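Elongation factor G (Thermus thermophilus, PDB 2DY1) binds GTP together with a magnesium ion and probably acts as a GTPase elongation factor in the translocation step of protein synthesis. Local coordinates at residues E217-K222 with E232-A237; G313-L316 with G321-R324; L328-G333 with L337-A342; Y493-R498 with E514-A519; K522-G527 with V563-H568. All blocks are in the same frame, centred on the assembly; numbering follows the deposited sequence.

Contact 1. Residues E217-K222 with E232-A237; sequences EGLLEK and EALEKA
L219 carries this contact alone from its side: its two methyls reach across to A233, L234 and A237 on the neighbouring helix. The packing is apolar throughout. CD2 of L219 meets CB of A233 at 3.6 Å, while CD1 of L219 sits against CB of A237, also at 3.6 Å, so the forked end of the leucine spans two alanines one helical turn apart. CD1 has a further neighbour in the tip of L234, whose CD2 lies 4.2 Å away. A first torsion that places CG opposite the carbonyl carbon (chi1 -63°) directs this branched end at A233 and A237. No hydrogen bond links the two segments; polar partners lie at the helix starts, where D216 OD1 takes the amide of L219 and T230 OG1 that of A233. The axes of the short segments 217-222 and 232-237 come within 10.6 Å, their directions 136° apart. L234 and A237 also pack on I212 of helix 198-213, and L219 on V229 in the connecting turn. The result is a helix-loop-helix hairpin whose two arms run roughly antiparallel, backed by a third helix, consistent with the helical part of the G' insertion in the GTP-binding domain of EF-G.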
# COMPACT_ATOMS: atom_id res chain seq x y z
N GLU A 217 -15.49 24.88 -25.95
CA GLU A 217 -16.56 25.19 -26.88
C GLU A 217 -16.41 26.55 -27.53
O GLU A 217 -16.63 26.70 -28.73
CB GLU A 217 -17.91 25.07 -26.18
CG GLU A 217 -18.27 23.62 -25.86
CD GLU A 217 -19.59 23.48 -25.12
OE1 GLU A 217 -20.31 24.49 -24.97
OE2 GLU A 217 -19.91 22.35 -24.71
N GLY A 218 -16.02 27.55 -26.74
CA GLY A 218 -15.84 28.89 -27.28
C GLY A 218 -14.76 28.95 -28.34
O GLY A 218 -14.99 29.47 -29.43
N LEU A 219 -13.58 28.43 -28.04
CA LEU A 219 -12.49 28.45 -29.00
C LEU A 219 -12.75 27.53 -30.19
O LEU A 219 -12.31 27.80 -31.30
CB LEU A 219 -11.18 28.03 -28.33
CG LEU A 219 -10.69 28.95 -27.23
CD1 LEU A 219 -9.33 28.47 -26.73
CD2 LEU A 219 -10.58 30.37 -27.75
N LEU A 220 -13.44 26.44 -29.94
CA LEU A 220 -13.73 25.50 -30.99
C LEU A 220 -14.63 26.16 -32.03
O LEU A 220 -14.48 25.94 -33.23
CB LEU A 220 -14.39 24.26 -30.41
CG LEU A 220 -14.58 23.08 -31.34
CD1 LEU A 220 -13.30 22.78 -32.12
CD2 LEU A 220 -15.01 21.88 -30.51
N GLU A 221 -15.57 26.96 -31.54
CA GLU A 221 -16.50 27.65 -32.43
C GLU A 221 -15.73 28.60 -33.32
O GLU A 221 -15.93 28.64 -34.54
CB GLU A 221 -17.54 28.42 -31.60
CG GLU A 221 -18.46 29.30 -32.42
CD GLU A 221 -19.73 29.65 -31.67
OE1 GLU A 221 -19.64 30.28 -30.59
OE2 GLU A 221 -20.82 29.28 -32.15
N LYS A 222 -14.82 29.36 -32.71
CA LYS A 222 -14.01 30.31 -33.45
C LYS A 222 -13.12 29.65 -34.51
O LYS A 222 -12.99 30.16 -35.62
CB LYS A 222 -13.17 31.13 -32.48
CG LYS A 222 -14.02 31.91 -31.50
CD LYS A 222 -13.20 32.94 -30.73
CE LYS A 222 -14.11 33.77 -29.84
NZ LYS A 222 -13.38 34.92 -29.24
N GLU A 232 -4.39 34.64 -24.52
CA GLU A 232 -5.09 34.61 -23.24
C GLU A 232 -6.16 33.54 -23.22
O GLU A 232 -6.31 32.82 -22.24
CB GLU A 232 -5.77 35.95 -22.95
CG GLU A 232 -4.93 36.96 -22.21
CD GLU A 232 -5.79 38.06 -21.62
OE1 GLU A 232 -6.48 38.75 -22.39
OE2 GLU A 232 -5.77 38.22 -20.38
N ALA A 233 -6.93 33.46 -24.31
CA ALA A 233 -8.00 32.48 -24.43
C ALA A 233 -7.43 31.08 -24.41
O ALA A 233 -7.99 30.18 -23.77
CB ALA A 233 -8.79 32.71 -25.72
N LEU A 234 -6.33 30.90 -25.13
CA LEU A 234 -5.65 29.61 -25.20
C LEU A 234 -5.08 29.20 -23.85
O LEU A 234 -5.17 28.03 -23.47
CB LEU A 234 -4.54 29.65 -26.26
CG LEU A 234 -4.98 29.45 -27.71
CD1 LEU A 234 -3.88 29.87 -28.67
CD2 LEU A 234 -5.38 27.98 -27.92
N GLU A 235 -4.50 30.14 -23.11
CA GLU A 235 -3.94 29.82 -21.79
C GLU A 235 -5.04 29.33 -20.86
O GLU A 235 -4.90 28.30 -20.20
CB GLU A 235 -3.30 31.05 -21.14
CG GLU A 235 -2.14 31.68 -21.89
CD GLU A 235 -1.63 32.94 -21.21
OE1 GLU A 235 -1.13 32.84 -20.07
OE2 GLU A 235 -1.74 34.04 -21.81
N LYS A 236 -6.15 30.06 -20.82
CA LYS A 236 -7.26 29.69 -19.95
C LYS A 236 -7.86 28.35 -20.35
O LYS A 236 -8.21 27.55 -19.49
CB LYS A 236 -8.35 30.78 -19.97
CG LYS A 236 -7.89 32.09 -19.33
CD LYS A 236 -8.99 33.15 -19.30
CE LYS A 236 -8.52 34.41 -18.59
NZ LYS A 236 -9.56 35.48 -18.55
N ALA A 237 -7.97 28.09 -21.65
CA ALA A 237 -8.52 26.83 -22.10
C ALA A 237 -7.59 25.68 -21.69
O ALA A 237 -8.05 24.63 -21.25
CB ALA A 237 -8.71 26.84 -23.61

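Contact 2. Residues G313-L316 with G321-R324; sequences GDSL and GQVR
L316 and V323 hold the two segments together by a reciprocal pair of backbone bonds: V323 N gives its proton to L316 O at 2.7 Å, and L316 N to V323 O at 2.9 Å. One ordered water adds a looser bridge, donating to Q322 OE1 at 2.7 Å and only weakly to S315 O, which is also bonded to NE2 of Q364. Q322 can reach this water because its chain bends back at chi2 (-63°), which also brings OE1 to 3.5 Å from CB of S315. S315 and R324 form the non-hydrogen-bonded pair, their side chains on one face of the sheet, and OG of S315 leans on CB of R324. Beyond CB the arginine runs extended along the neighbouring strand, and one face of its guanidinium lies over CA of G313, with NH2 3.4 Å from that carbon. A CB at G313 would be tight against that group and, at phi 98°, also jammed against the preceding carbonyl oxygen. On the opposite face L316 and V323 both pack on L362 of strand 361-363. The pairing is that of an antiparallel beta hairpin, closed by the turn between L316 and G321, which lays strand 314-316 along strand 323-332 at the border of a four-stranded sheet in domain 2 of EF-G.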
# COMPACT_ATOMS: atom_id res chain seq x y z
N GLY A 313 -2.76 29.78 16.87
CA GLY A 313 -3.75 29.90 17.93
C GLY A 313 -5.12 29.39 17.55
O GLY A 313 -6.00 29.23 18.40
N ASP A 314 -5.33 29.13 16.26
CA ASP A 314 -6.62 28.60 15.79
C ASP A 314 -6.78 27.14 16.19
O ASP A 314 -5.81 26.48 16.56
CB ASP A 314 -6.74 28.72 14.27
CG ASP A 314 -6.93 30.15 13.83
OD1 ASP A 314 -6.98 30.39 12.61
OD2 ASP A 314 -7.04 31.04 14.71
N SER A 315 -8.01 26.66 16.11
CA SER A 315 -8.35 25.28 16.44
C SER A 315 -9.20 24.67 15.33
O SER A 315 -9.90 25.37 14.60
CB SER A 315 -9.17 25.21 17.74
OG SER A 315 -8.37 25.48 18.87
N LEU A 316 -9.13 23.34 15.22
CA LEU A 316 -9.92 22.59 14.25
C LEU A 316 -10.68 21.52 15.02
O LEU A 316 -10.17 20.99 16.01
CB LEU A 316 -9.01 21.91 13.23
CG LEU A 316 -8.25 22.82 12.27
CD1 LEU A 316 -7.16 22.05 11.55
CD2 LEU A 316 -9.26 23.41 11.29
N GLY A 321 -12.08 15.55 19.32
CA GLY A 321 -12.20 16.82 20.00
C GLY A 321 -11.41 17.91 19.30
O GLY A 321 -10.83 17.69 18.24
N GLN A 322 -11.38 19.09 19.91
CA GLN A 322 -10.67 20.24 19.35
C GLN A 322 -9.17 20.04 19.30
O GLN A 322 -8.55 19.53 20.24
CB GLN A 322 -10.97 21.50 20.17
CG GLN A 322 -12.41 21.99 20.05
CD GLN A 322 -12.78 22.42 18.64
OE1 GLN A 322 -12.15 23.31 18.06
NE2 GLN A 322 -13.80 21.79 18.09
N VAL A 323 -8.59 20.44 18.17
CA VAL A 323 -7.16 20.36 17.96
C VAL A 323 -6.64 21.78 17.86
O VAL A 323 -6.88 22.46 16.86
CB VAL A 323 -6.84 19.62 16.64
CG1 VAL A 323 -5.34 19.63 16.36
CG2 VAL A 323 -7.38 18.20 16.71
N ARG A 324 -5.94 22.25 18.89
CA ARG A 324 -5.40 23.61 18.82
C ARG A 324 -4.00 23.63 18.20
O ARG A 324 -3.19 22.72 18.41
CB ARG A 324 -5.36 24.28 20.20
CG ARG A 324 -5.05 25.78 20.10
CD ARG A 324 -5.41 26.52 21.37
NE ARG A 324 -5.27 27.97 21.22
CZ ARG A 324 -4.16 28.66 21.47
NH1 ARG A 324 -3.07 28.03 21.91
NH2 ARG A 324 -4.14 29.97 21.31
O HOH W 1 -12.78 24.58 15.82

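Contact 3. Residues L328-G333 with L337-A342; sequences LYVPMG and LEVEEA
Y329 and E338 lie side by side on one face of the hairpin, the tyrosine ring and the carboxylate tilted 43° apart. The ring leans obliquely against the neighbouring strand, CD1 of Y329 3.7 Å from CA of E338 and CE1 close to CB of the same glutamate. Y329 has CG opposite its carbonyl carbon (chi1 -57°), which turns the ring toward E338, while the extended E338 chain runs past its CE1 side. A water at the ring edge, in its plane, joins Y329 OH at 2.7 Å and donates to E338 OE1. The other carboxylate oxygen, OE2, is bonded to H327 ND1 and to a second water that also accepts from L328 N. On the opposite face the side chains are apolar: CG2 of V330 meets CG1 of V339 at 3.9 Å, the two side chains crossing at about a right angle, and CB of L328 rests 3.7 Å from CG2 of V339. Farther along, CB of M332 touches CD1 of L337. Between the faces run the backbone bonds, with V330 N to L337 O and L337 N to V330 O both 2.8 Å long. M332 and V330 also pack on P68 of strand 65-71, so this hairpin of domain 2 meets the GTP-binding domain. The chemistry splits the hairpin in two: one face turns a hydrated carboxylate and phenol to the water, with the charge of E338 probably tempered by H327, while the other is apolar and at its V330 and M332 end joins the two domains.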
# COMPACT_ATOMS: atom_id res chain seq x y z
N LEU A 328 2.19 27.26 13.86
CA LEU A 328 1.99 26.63 12.56
C LEU A 328 3.37 26.35 11.98
O LEU A 328 4.23 27.23 12.02
CB LEU A 328 1.24 27.58 11.62
CG LEU A 328 -0.15 28.01 12.09
CD1 LEU A 328 -0.76 28.94 11.07
CD2 LEU A 328 -1.06 26.80 12.31
N TYR A 329 3.57 25.14 11.46
CA TYR A 329 4.86 24.79 10.87
C TYR A 329 4.67 24.12 9.52
O TYR A 329 3.75 23.32 9.38
CB TYR A 329 5.62 23.77 11.73
CG TYR A 329 5.88 24.18 13.14
CD1 TYR A 329 6.98 24.97 13.46
CD2 TYR A 329 5.02 23.79 14.16
CE1 TYR A 329 7.21 25.37 14.78
CE2 TYR A 329 5.25 24.17 15.47
CZ TYR A 329 6.34 24.96 15.77
OH TYR A 329 6.55 25.34 17.07
N VAL A 330 5.54 24.45 8.58
CA VAL A 330 5.53 23.82 7.26
C VAL A 330 6.75 22.92 7.29
O VAL A 330 7.84 23.34 7.69
CB VAL A 330 5.68 24.84 6.13
CG1 VAL A 330 6.00 24.13 4.84
CG2 VAL A 330 4.38 25.66 5.95
N PRO A 331 6.60 21.66 6.84
CA PRO A 331 7.73 20.73 6.84
C PRO A 331 8.58 20.81 5.58
O PRO A 331 8.09 21.09 4.50
CB PRO A 331 7.07 19.37 6.98
CG PRO A 331 5.76 19.56 6.28
CD PRO A 331 5.33 20.98 6.54
N MET A 332 9.89 20.62 5.77
CA MET A 332 10.83 20.57 4.65
C MET A 332 11.64 19.36 5.04
O MET A 332 12.59 19.46 5.83
CB MET A 332 11.73 21.80 4.55
CG MET A 332 12.75 21.68 3.43
SD MET A 332 13.60 23.24 3.08
CE MET A 332 12.36 24.11 2.26
N GLY A 333 11.29 18.21 4.48
CA GLY A 333 11.97 17.00 4.90
C GLY A 333 11.71 16.84 6.39
O GLY A 333 10.57 16.98 6.86
N LEU A 337 9.41 24.30 9.79
CA LEU A 337 9.67 25.73 9.69
C LEU A 337 8.43 26.50 10.14
O LEU A 337 7.35 26.31 9.59
CB LEU A 337 10.00 26.08 8.23
CG LEU A 337 10.97 25.11 7.53
CD1 LEU A 337 11.10 25.45 6.06
CD2 LEU A 337 12.32 25.17 8.21
N GLU A 338 8.58 27.38 11.12
CA GLU A 338 7.42 28.11 11.62
C GLU A 338 6.95 29.19 10.65
O GLU A 338 7.75 29.89 10.01
CB GLU A 338 7.71 28.71 13.00
CG GLU A 338 6.47 29.33 13.62
CD GLU A 338 6.56 29.53 15.13
OE1 GLU A 338 7.66 29.42 15.70
OE2 GLU A 338 5.50 29.80 15.73
N VAL A 339 5.64 29.29 10.50
CA VAL A 339 5.04 30.28 9.62
C VAL A 339 3.98 31.02 10.42
O VAL A 339 3.54 30.54 11.45
CB VAL A 339 4.42 29.65 8.35
CG1 VAL A 339 5.53 28.99 7.53
CG2 VAL A 339 3.32 28.65 8.71
N GLU A 340 3.58 32.18 9.92
CA GLU A 340 2.60 32.98 10.63
C GLU A 340 1.18 32.87 10.09
O GLU A 340 0.26 33.48 10.64
CB GLU A 340 3.04 34.45 10.64
CG GLU A 340 4.41 34.66 11.28
CD GLU A 340 4.56 33.94 12.61
OE1 GLU A 340 3.73 34.15 13.52
OE2 GLU A 340 5.53 33.14 12.75
N GLU A 341 1.00 32.10 9.01
CA GLU A 341 -0.33 31.88 8.46
C GLU A 341 -0.23 30.69 7.53
O GLU A 341 0.86 30.36 7.07
CB GLU A 341 -0.84 33.09 7.67
CG GLU A 341 -0.07 33.36 6.39
CD GLU A 341 -0.59 34.59 5.65
OE1 GLU A 341 -1.75 34.98 5.89
OE2 GLU A 341 0.16 35.14 4.81
N ALA A 342 -1.37 30.07 7.26
CA ALA A 342 -1.43 28.95 6.33
C ALA A 342 -2.70 29.12 5.51
O ALA A 342 -3.75 29.46 6.05
CB ALA A 342 -1.46 27.65 7.08
O HOH W 2 3.22 29.95 14.26
O HOH W 3 8.33 27.34 17.45

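Contact 4. Residues Y493-R498 with E514-A519; sequences YGFEWR and EGIKEA
Y493 lays the phenol end of its ring across the aliphatic chain of K517, the two side chains meeting at about a right angle. OH of Y493 is 3.6 Å from CE of K517, and CZ and CE1 of the ring approach the same methylene. On the lysine, CG opposite the carbonyl carbon (chi1 -74°) and an extended chain beyond it bring CE to the tyrosine. The hydroxyl has a polar partner too, a hydrogen bond with OE2 of E513, one helical turn before K517, and that carboxylate also forms a long, weak ion pair with K517 NZ. A phenylalanine in place of Y493 would probably leave E513 without its hydroxyl partner and K517 CE without its closest neighbour on the tyrosine.

Farther along the strand, F495 presents a ring edge to I516. CD1 of I516 lies in the plane of that ring, 3.6 Å from CE1 of F495, so the methyl meets the rim and not the pi face. F495 is aimed at the helix by a first torsion that sets CG across from the backbone N (chi1 176°). It also packs on V537 of strand 533-541, while A519 on the helix meets F560 of helix 549-566. The contact joins the strand and helix of the beta-alpha-beta unit of domain IV that ends in strand 533-541. Without any hydrogen bond between the two segments, it implies dispersion packing of F495 on the buried I516, with a polar group of tyrosine, lysine and glutamate at the more exposed margin.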
# COMPACT_ATOMS: atom_id res chain seq x y z
N TYR A 493 -18.92 -28.68 9.95
CA TYR A 493 -19.28 -28.98 11.33
C TYR A 493 -20.78 -28.95 11.54
O TYR A 493 -21.50 -28.13 10.97
CB TYR A 493 -18.62 -27.98 12.29
CG TYR A 493 -19.15 -28.04 13.71
CD1 TYR A 493 -20.21 -27.23 14.11
CD2 TYR A 493 -18.61 -28.93 14.63
CE1 TYR A 493 -20.72 -27.31 15.41
CE2 TYR A 493 -19.12 -29.02 15.93
CZ TYR A 493 -20.17 -28.21 16.31
OH TYR A 493 -20.69 -28.31 17.58
N GLY A 494 -21.25 -29.86 12.39
CA GLY A 494 -22.66 -29.92 12.71
C GLY A 494 -22.81 -30.58 14.06
O GLY A 494 -22.06 -31.49 14.39
N PHE A 495 -23.76 -30.10 14.86
CA PHE A 495 -24.04 -30.68 16.16
C PHE A 495 -25.51 -31.08 16.13
O PHE A 495 -26.37 -30.27 15.79
CB PHE A 495 -23.82 -29.67 17.29
CG PHE A 495 -24.18 -30.20 18.64
CD1 PHE A 495 -23.28 -30.98 19.36
CD2 PHE A 495 -25.44 -29.94 19.19
CE1 PHE A 495 -23.63 -31.50 20.61
CE2 PHE A 495 -25.80 -30.46 20.43
CZ PHE A 495 -24.89 -31.24 21.14
N GLU A 496 -25.78 -32.33 16.48
CA GLU A 496 -27.15 -32.84 16.49
C GLU A 496 -27.56 -33.33 17.87
O GLU A 496 -26.89 -34.19 18.44
CB GLU A 496 -27.32 -34.01 15.52
CG GLU A 496 -27.52 -33.64 14.07
CD GLU A 496 -27.65 -34.87 13.19
OE1 GLU A 496 -28.13 -35.92 13.69
OE2 GLU A 496 -27.27 -34.79 12.01
N TRP A 497 -28.64 -32.79 18.40
CA TRP A 497 -29.16 -33.26 19.68
C TRP A 497 -30.16 -34.36 19.33
O TRP A 497 -31.21 -34.09 18.72
CB TRP A 497 -29.89 -32.14 20.39
CG TRP A 497 -30.36 -32.46 21.76
CD1 TRP A 497 -31.66 -32.52 22.18
CD2 TRP A 497 -29.55 -32.59 22.93
NE1 TRP A 497 -31.71 -32.66 23.54
CE2 TRP A 497 -30.43 -32.71 24.03
CE3 TRP A 497 -28.17 -32.61 23.16
CZ2 TRP A 497 -29.97 -32.85 25.35
CZ3 TRP A 497 -27.71 -32.75 24.46
CH2 TRP A 497 -28.60 -32.86 25.54
N ARG A 498 -29.85 -35.60 19.70
CA ARG A 498 -30.75 -36.71 19.42
C ARG A 498 -31.11 -37.44 20.71
O ARG A 498 -31.39 -38.63 20.71
CB ARG A 498 -30.12 -37.68 18.41
CG ARG A 498 -29.95 -37.08 17.01
CD ARG A 498 -31.32 -36.87 16.35
NE ARG A 498 -31.19 -36.31 15.00
CZ ARG A 498 -31.06 -35.01 14.72
NH1 ARG A 498 -31.05 -34.10 15.70
NH2 ARG A 498 -30.96 -34.63 13.46
N GLU A 514 -20.44 -27.12 23.96
CA GLU A 514 -19.23 -26.38 24.34
C GLU A 514 -18.05 -27.32 24.56
O GLU A 514 -16.94 -27.06 24.10
CB GLU A 514 -19.46 -25.60 25.64
CG GLU A 514 -20.21 -24.29 25.52
CD GLU A 514 -20.39 -23.62 26.87
OE1 GLU A 514 -19.40 -23.55 27.64
OE2 GLU A 514 -21.51 -23.16 27.17
N GLY A 515 -18.30 -28.41 25.29
CA GLY A 515 -17.25 -29.38 25.57
C GLY A 515 -16.71 -30.05 24.32
O GLY A 515 -15.52 -30.36 24.23
N ILE A 516 -17.58 -30.31 23.36
CA ILE A 516 -17.14 -30.92 22.12
C ILE A 516 -16.30 -29.91 21.35
O ILE A 516 -15.23 -30.25 20.84
CB ILE A 516 -18.35 -31.38 21.24
CG1 ILE A 516 -18.93 -32.68 21.82
CG2 ILE A 516 -17.91 -31.58 19.80
CD1 ILE A 516 -20.44 -32.79 21.68
N LYS A 517 -16.78 -28.68 21.27
CA LYS A 517 -16.02 -27.66 20.55
C LYS A 517 -14.65 -27.43 21.19
O LYS A 517 -13.65 -27.28 20.50
CB LYS A 517 -16.81 -26.35 20.48
CG LYS A 517 -17.98 -26.38 19.49
CD LYS A 517 -18.71 -25.04 19.50
CE LYS A 517 -19.77 -24.96 18.42
NZ LYS A 517 -20.47 -23.64 18.45
N GLU A 518 -14.60 -27.44 22.52
CA GLU A 518 -13.34 -27.24 23.21
C GLU A 518 -12.34 -28.36 22.95
O GLU A 518 -11.16 -28.10 22.70
CB GLU A 518 -13.60 -27.05 24.72
CG GLU A 518 -14.45 -25.80 24.99
CD GLU A 518 -14.93 -25.68 26.43
OE1 GLU A 518 -14.93 -26.69 27.17
OE2 GLU A 518 -15.33 -24.56 26.82
N ALA A 519 -12.80 -29.61 22.96
CA ALA A 519 -11.91 -30.73 22.71
C ALA A 519 -11.49 -30.75 21.25
O ALA A 519 -10.41 -31.25 20.91
CB ALA A 519 -12.60 -32.05 23.08

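Contact 5. Residues K522-G527 with V563-H568; sequences KGVLAG and VMAEAH
V524, in an irregular loop, runs past the last part of helix 549-566 with its CA 6.3 Å from that of A565, close enough for the side chain of M564 to reach the loop backbone. M564 is fully extended: CG stands opposite the backbone N (chi1 177°) and the remaining torsions also lie near 180°, which carries the sulfur straight out from the helix. There SD of M564 accepts a weak hydrogen bond from V524 N, long at 3.6 Å but nearly straight, with an angle of 173°. The methionine and valine side chains slide past each other in opposite directions; CG2 of V524 touches both CG of M564, at 3.7 Å, and SD at the same distance, and lies 4.4 Å from CB of A565. CA of G523 lies 4.0 Å from SD of M564, and a CB there would be tight against the terminal methyl of M564.

The same methionine packs on E458 and I460 of strand 457-460 and on L487, while E458 binds the amides of L525 and A526 through its two carboxylate oxygens. An alanine in place of M564 would probably open a gap beside V524, leaving its amide without the sulfur and the valine methyl without its main neighbour. The contact therefore implies largely nonpolar attachment of the loop to the helix within domain IV: a soft, polarisable sulfur lies alongside the valine and also gives the amide of V524 a weak acceptor, while the firmer hold on the loop backbone probably comes from the carboxylate of E458.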
# COMPACT_ATOMS: atom_id res chain seq x y z
N LYS A 522 -8.04 -29.28 19.89
CA LYS A 522 -6.81 -30.06 19.87
C LYS A 522 -7.04 -31.52 19.49
O LYS A 522 -7.34 -32.35 20.34
CB LYS A 522 -6.13 -29.99 21.24
CG LYS A 522 -5.58 -28.61 21.57
CD LYS A 522 -4.85 -28.60 22.90
CE LYS A 522 -4.21 -27.24 23.18
NZ LYS A 522 -3.52 -27.21 24.50
N GLY A 523 -6.88 -31.82 18.20
CA GLY A 523 -7.09 -33.17 17.71
C GLY A 523 -6.15 -34.23 18.26
O GLY A 523 -5.04 -33.93 18.70
N VAL A 524 -6.60 -35.48 18.21
CA VAL A 524 -5.81 -36.59 18.73
C VAL A 524 -4.63 -37.00 17.86
O VAL A 524 -3.70 -37.65 18.35
CB VAL A 524 -6.70 -37.84 18.98
CG1 VAL A 524 -7.81 -37.51 19.96
CG2 VAL A 524 -7.28 -38.33 17.67
N LEU A 525 -4.65 -36.65 16.58
CA LEU A 525 -3.56 -37.05 15.69
C LEU A 525 -2.26 -36.31 15.95
O LEU A 525 -1.21 -36.92 16.11
CB LEU A 525 -3.98 -36.88 14.22
CG LEU A 525 -3.00 -37.43 13.19
CD1 LEU A 525 -2.54 -38.83 13.60
CD2 LEU A 525 -3.66 -37.47 11.81
N ALA A 526 -2.34 -34.98 16.00
CA ALA A 526 -1.14 -34.18 16.22
C ALA A 526 -1.45 -32.88 16.96
O ALA A 526 -0.67 -31.93 16.90
CB ALA A 526 -0.47 -33.89 14.89
N GLY A 527 -2.60 -32.84 17.63
CA GLY A 527 -2.97 -31.66 18.39
C GLY A 527 -3.45 -30.40 17.67
O GLY A 527 -3.50 -29.33 18.27
N VAL A 563 -13.81 -40.93 21.11
CA VAL A 563 -14.39 -41.27 19.83
C VAL A 563 -13.55 -40.87 18.61
O VAL A 563 -13.45 -41.64 17.65
CB VAL A 563 -15.82 -40.67 19.71
CG1 VAL A 563 -16.47 -41.11 18.40
CG2 VAL A 563 -16.67 -41.14 20.89
N MET A 564 -12.96 -39.68 18.63
CA MET A 564 -12.16 -39.27 17.49
C MET A 564 -11.03 -40.26 17.21
O MET A 564 -10.68 -40.50 16.05
CB MET A 564 -11.57 -37.87 17.70
CG MET A 564 -10.68 -37.45 16.54
SD MET A 564 -9.91 -35.85 16.77
CE MET A 564 -8.90 -35.79 15.25
N ALA A 565 -10.47 -40.83 18.26
CA ALA A 565 -9.37 -41.79 18.10
C ALA A 565 -9.79 -43.07 17.39
O ALA A 565 -8.97 -43.78 16.79
CB ALA A 565 -8.78 -42.11 19.46
N GLU A 566 -11.09 -43.39 17.45
CA GLU A 566 -11.61 -44.59 16.81
C GLU A 566 -12.16 -44.23 15.44
O GLU A 566 -12.61 -45.11 14.71
CB GLU A 566 -12.74 -45.19 17.65
CG GLU A 566 -12.47 -45.23 19.15
CD GLU A 566 -13.68 -45.70 19.95
OE1 GLU A 566 -13.58 -45.74 21.20
OE2 GLU A 566 -14.73 -46.02 19.35
N ALA A 567 -12.10 -42.95 15.09
CA ALA A 567 -12.66 -42.49 13.83
C ALA A 567 -11.67 -42.28 12.68
O ALA A 567 -11.96 -41.56 11.73
CB ALA A 567 -13.46 -41.22 14.06
N HIS A 568 -10.52 -42.95 12.77
CA HIS A 568 -9.48 -42.84 11.75
C HIS A 568 -9.15 -41.39 11.38
O HIS A 568 -9.45 -40.91 10.28
CB HIS A 568 -9.87 -43.62 10.49
CG HIS A 568 -8.72 -43.88 9.57
ND1 HIS A 568 -8.34 -42.99 8.58
CD2 HIS A 568 -7.83 -44.90 9.53
CE1 HIS A 568 -7.27 -43.46 7.97
NE2 HIS A 568 -6.94 -44.61 8.53

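The five contacts follow one another along the chain. Contacts 2 and 3 share strand 323-332 and one sheet of domain 2, their centres 16 Å apart; contacts 4 and 5, in domain IV, have centres 15 Å apart, and their segments adjoin in the sequence without otherwise touching. Contact 1, in the GTP-binding domain, lies 39 Å from contact 3 and 80 Å from contact 5, centre to centre, and contacts 4 and 5 lie across the chain's centre from it. Contact 3 is the one that comes near the GTP-magnesium site: the side chain of M332 is about 12 Å from that of T23, which binds magnesium and GTP. Contacts 3 and 5 are 66 Å apart between centres, which reflects the separation of domain IV from domain 2.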